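Local coordinates for protein glucuronoarabinoxylan endo-1,4-beta-xylanase (Clostridium papyrosolvens, PDB 4FMV) that probably cleaves internal beta-1,4-xylosidic linkages of xylan as the catalytic part of a larger GH30 glycoside hydrolase with altered substrate specificity, at residues G225-M230 and N258-I263. Numbering follows the deposited sequence.
Sequences GKELWM and NMNAYI
Glu-227 lays its carboxylate over the side-chain amide of Asn-260, the two planes 21° apart and OE2 3.6 Å from Asn-260 CG. Its OE1 accepts the indole N-H of Trp-229 from above the carboxylate plane; the same oxygen forms a salt bridge with Arg-17. At Leu-228 the same asparagine grips the backbone twice: Asn-260 OD1 takes Leu-228 N in its carbonyl plane at 2.8 Å, and Asn-260 N gives a second bond to Leu-228 O, also 2.8 Å. Asn-260 ND2 turns to Glu-15 O on strand 11-22, so this buried amide links three neighbouring chain runs just before strand 261-266 begins. The isobutyl group of Leu-228 packs on the extended side chain of Met-259, Leu-228 CD2 to Met-259 CG 3.9 Å. Trp-229 receives the methyl of Ala-261 over its five-membered ring, a CH-pi contact with CB 3.8 Å from the centroid, while its CE3 meets Ile-263 CD1. Met-230 lies on the other face of the sheet. Its N binds Ala-261 O and its O accepts Ile-263 N at 2.7 Å, the alternating ladder of parallel strands. With CG anti to the backbone N (chi1 -161°) and the chain folded back at chi2 and chi3, Met-230 sets its CE methyl over the centre of the Tyr-262 ring, a CH-pi contact 3.5 Å from the centroid, with SD 5.0 Å from that centroid in a more distant Met-aromatic contact; Tyr-262 OH bonds Glu-249 of the intervening helix. Strand 227-232, helix 240-255 and strand 261-266 form a beta-alpha-beta unit of the (beta/alpha)8 barrel, and strand 11-22, which pairs with 261-266, closes the ring.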
ATOM      1  N   GLY A 225     -18.393  -2.572   1.446  1.00 14.34           N
ATOM      2  CA  GLY A 225     -17.743  -3.713   2.069  1.00 15.58           C
ATOM      3  C   GLY A 225     -16.358  -4.043   1.524  1.00 16.07           C
ATOM      4  O   GLY A 225     -15.748  -5.040   1.924  1.00 14.82           O
ATOM      5  N   LYS A 226     -15.832  -3.197   0.640  1.00 18.63           N
ATOM      6  CA  LYS A 226     -14.570  -3.499  -0.057  1.00 15.70           C
ATOM      7  C   LYS A 226     -13.526  -2.448   0.283  1.00 15.13           C
ATOM      8  O   LYS A 226     -13.850  -1.389   0.818  1.00 14.76           O
ATOM      9  CB  LYS A 226     -14.748  -3.521  -1.587  1.00 15.39           C
ATOM     10  CG  LYS A 226     -15.922  -4.365  -2.109  1.00 14.70           C
ATOM     11  CD  LYS A 226     -15.849  -5.804  -1.650  1.00 13.25           C
ATOM     12  CE  LYS A 226     -17.184  -6.531  -1.862  1.00 12.25           C
ATOM     13  NZ  LYS A 226     -17.143  -7.941  -1.386  1.00 10.90           N
ATOM     14  N   GLU A 227     -12.278  -2.762  -0.038  1.00 12.55           N
ATOM     15  CA  GLU A 227     -11.180  -1.829   0.107  1.00 13.66           C
ATOM     16  C   GLU A 227     -10.386  -1.772  -1.194  1.00 11.35           C
ATOM     17  O   GLU A 227     -10.420  -2.696  -1.997  1.00 12.51           O
ATOM     18  CB  GLU A 227     -10.275  -2.238   1.268  1.00 17.05           C
ATOM     19  CG  GLU A 227     -10.920  -2.117   2.641  1.00 23.62           C
ATOM     20  CD  GLU A 227      -9.995  -1.474   3.662  1.00 26.13           C
ATOM     21  OE1 GLU A 227      -8.912  -2.036   3.914  1.00 28.21           O
ATOM     22  OE2 GLU A 227     -10.355  -0.406   4.202  1.00 19.15           O
ATOM     23  N   LEU A 228      -9.678  -0.667  -1.382  1.00 11.87           N
ATOM     24  CA  LEU A 228      -8.869  -0.418  -2.560  1.00  7.27           C
ATOM     25  C   LEU A 228      -7.466  -0.004  -2.100  1.00 12.29           C
ATOM     26  O   LEU A 228      -7.311   1.033  -1.442  1.00 14.27           O
ATOM     27  CB  LEU A 228      -9.521   0.712  -3.371  1.00  5.34           C
ATOM     28  CG  LEU A 228      -8.793   1.247  -4.616  1.00  9.10           C
ATOM     29  CD1 LEU A 228      -8.611   0.163  -5.680  1.00  9.60           C
ATOM     30  CD2 LEU A 228      -9.522   2.462  -5.233  1.00  4.78           C
ATOM     31  N   TRP A 229      -6.448  -0.807  -2.429  1.00  8.31           N
ATOM     32  CA  TRP A 229      -5.094  -0.527  -1.970  1.00 10.88           C
ATOM     33  C   TRP A 229      -4.152  -0.457  -3.157  1.00 12.57           C
ATOM     34  O   TRP A 229      -4.249  -1.270  -4.072  1.00 12.90           O
ATOM     35  CB  TRP A 229      -4.546  -1.647  -1.087  1.00  7.60           C
ATOM     36  CG  TRP A 229      -5.297  -2.013   0.136  1.00 10.77           C
ATOM     37  CD1 TRP A 229      -6.472  -1.485   0.601  1.00  9.08           C
ATOM     38  CD2 TRP A 229      -4.912  -3.029   1.059  1.00  9.86           C
ATOM     39  NE1 TRP A 229      -6.843  -2.131   1.769  1.00  9.16           N
ATOM     40  CE2 TRP A 229      -5.891  -3.075   2.070  1.00  7.94           C
ATOM     41  CE3 TRP A 229      -3.819  -3.910   1.131  1.00  9.72           C
ATOM     42  CZ2 TRP A 229      -5.820  -3.978   3.138  1.00  8.00           C
ATOM     43  CZ3 TRP A 229      -3.753  -4.801   2.185  1.00  8.65           C
ATOM     44  CH2 TRP A 229      -4.735  -4.823   3.177  1.00  9.07           C
ATOM     45  N   MET A 230      -3.197   0.463  -3.100  1.00 11.56           N
ATOM     46  CA  MET A 230      -2.101   0.433  -4.050  1.00  8.77           C
ATOM     47  C   MET A 230      -1.046  -0.433  -3.351  1.00 11.85           C
ATOM     48  O   MET A 230      -0.483  -0.040  -2.326  1.00 13.06           O
ATOM     49  CB  MET A 230      -1.568   1.847  -4.211  1.00  5.84           C
ATOM     50  CG  MET A 230      -0.755   2.091  -5.454  1.00  7.70           C
ATOM     51  SD  MET A 230       0.722   1.089  -5.579  1.00  9.22           S
ATOM     52  CE  MET A 230       1.669   1.631  -4.134  1.00  9.15           C
ATOM     53  N   ASN A 258      -8.607   8.004  -3.655  1.00 10.86           N
ATOM     54  CA  ASN A 258      -9.416   7.638  -2.480  1.00 11.00           C
ATOM     55  C   ASN A 258      -9.041   6.263  -1.921  1.00 11.49           C
ATOM     56  O   ASN A 258      -9.858   5.544  -1.344  1.00 12.99           O
ATOM     57  CB  ASN A 258     -10.921   7.722  -2.759  1.00 13.53           C
ATOM     58  CG  ASN A 258     -11.408   9.154  -2.865  1.00 17.90           C
ATOM     59  OD1 ASN A 258     -11.700   9.804  -1.860  1.00 17.58           O
ATOM     60  ND2 ASN A 258     -11.483   9.661  -4.085  1.00 21.15           N
ATOM     61  N   MET A 259      -7.776   5.920  -2.055  1.00  9.68           N
ATOM     62  CA  MET A 259      -7.345   4.586  -1.672  1.00  8.90           C
ATOM     63  C   MET A 259      -7.228   4.435  -0.175  1.00 10.20           C
ATOM     64  O   MET A 259      -6.995   5.418   0.544  1.00 13.44           O
ATOM     65  CB  MET A 259      -6.050   4.238  -2.390  1.00 10.00           C
ATOM     66  CG  MET A 259      -6.302   4.261  -3.900  1.00 11.66           C
ATOM     67  SD  MET A 259      -5.036   3.438  -4.818  1.00 16.63           S
ATOM     68  CE  MET A 259      -5.859   3.335  -6.418  1.00 14.98           C
ATOM     69  N   ASN A 260      -7.439   3.204   0.296  1.00  8.99           N
ATOM     70  CA  ASN A 260      -7.368   2.914   1.721  1.00  7.97           C
ATOM     71  C   ASN A 260      -5.941   2.686   2.209  1.00 11.58           C
ATOM     72  O   ASN A 260      -5.660   2.804   3.396  1.00 12.52           O
ATOM     73  CB  ASN A 260      -8.265   1.711   2.055  1.00  6.60           C
ATOM     74  CG  ASN A 260      -9.701   1.906   1.580  1.00 11.45           C
ATOM     75  OD1 ASN A 260     -10.098   1.366   0.560  1.00 10.28           O
ATOM     76  ND2 ASN A 260     -10.474   2.702   2.312  1.00 13.84           N
ATOM     77  N   ALA A 261      -5.033   2.349   1.293  1.00 13.82           N
ATOM     78  CA  ALA A 261      -3.662   2.026   1.675  1.00  9.76           C
ATOM     79  C   ALA A 261      -2.680   2.296   0.530  1.00 10.98           C
ATOM     80  O   ALA A 261      -3.060   2.237  -0.638  1.00 10.29           O
ATOM     81  CB  ALA A 261      -3.574   0.560   2.087  1.00  5.49           C
ATOM     82  N   TYR A 262      -1.425   2.580   0.869  1.00 10.09           N
ATOM     83  CA  TYR A 262      -0.362   2.709  -0.130  1.00 11.42           C
ATOM     84  C   TYR A 262       0.824   1.896   0.387  1.00 11.63           C
ATOM     85  O   TYR A 262       1.384   2.198   1.449  1.00 11.76           O
ATOM     86  CB  TYR A 262       0.017   4.181  -0.351  1.00 10.72           C
ATOM     87  CG  TYR A 262       1.071   4.424  -1.442  1.00  8.96           C
ATOM     88  CD1 TYR A 262       2.418   4.150  -1.215  1.00  9.29           C
ATOM     89  CD2 TYR A 262       0.711   4.954  -2.675  1.00  9.19           C
ATOM     90  CE1 TYR A 262       3.378   4.397  -2.179  1.00 10.43           C
ATOM     91  CE2 TYR A 262       1.672   5.188  -3.668  1.00 11.99           C
ATOM     92  CZ  TYR A 262       3.001   4.895  -3.408  1.00 11.10           C
ATOM     93  OH  TYR A 262       3.958   5.133  -4.378  1.00 10.41           O
ATOM     94  N   ILE A 263       1.201   0.852  -0.349  0.50  9.68           N
ATOM     95  CA  ILE A 263       2.249  -0.055   0.113  0.50  8.59           C
ATOM     96  C   ILE A 263       3.428  -0.047  -0.848  0.50  8.72           C
ATOM     97  O   ILE A 263       3.283  -0.362  -2.024  0.50  6.84           O
ATOM     98  CB  ILE A 263       1.729  -1.511   0.271  0.50  7.01           C
ATOM     99  CG1 ILE A 263       0.622  -1.594   1.325  0.50  6.29           C
ATOM    100  CG2 ILE A 263       2.872  -2.477   0.622  0.50  6.37           C
ATOM    101  CD1 ILE A 263      -0.787  -1.787   0.745  0.50  2.91           C
TER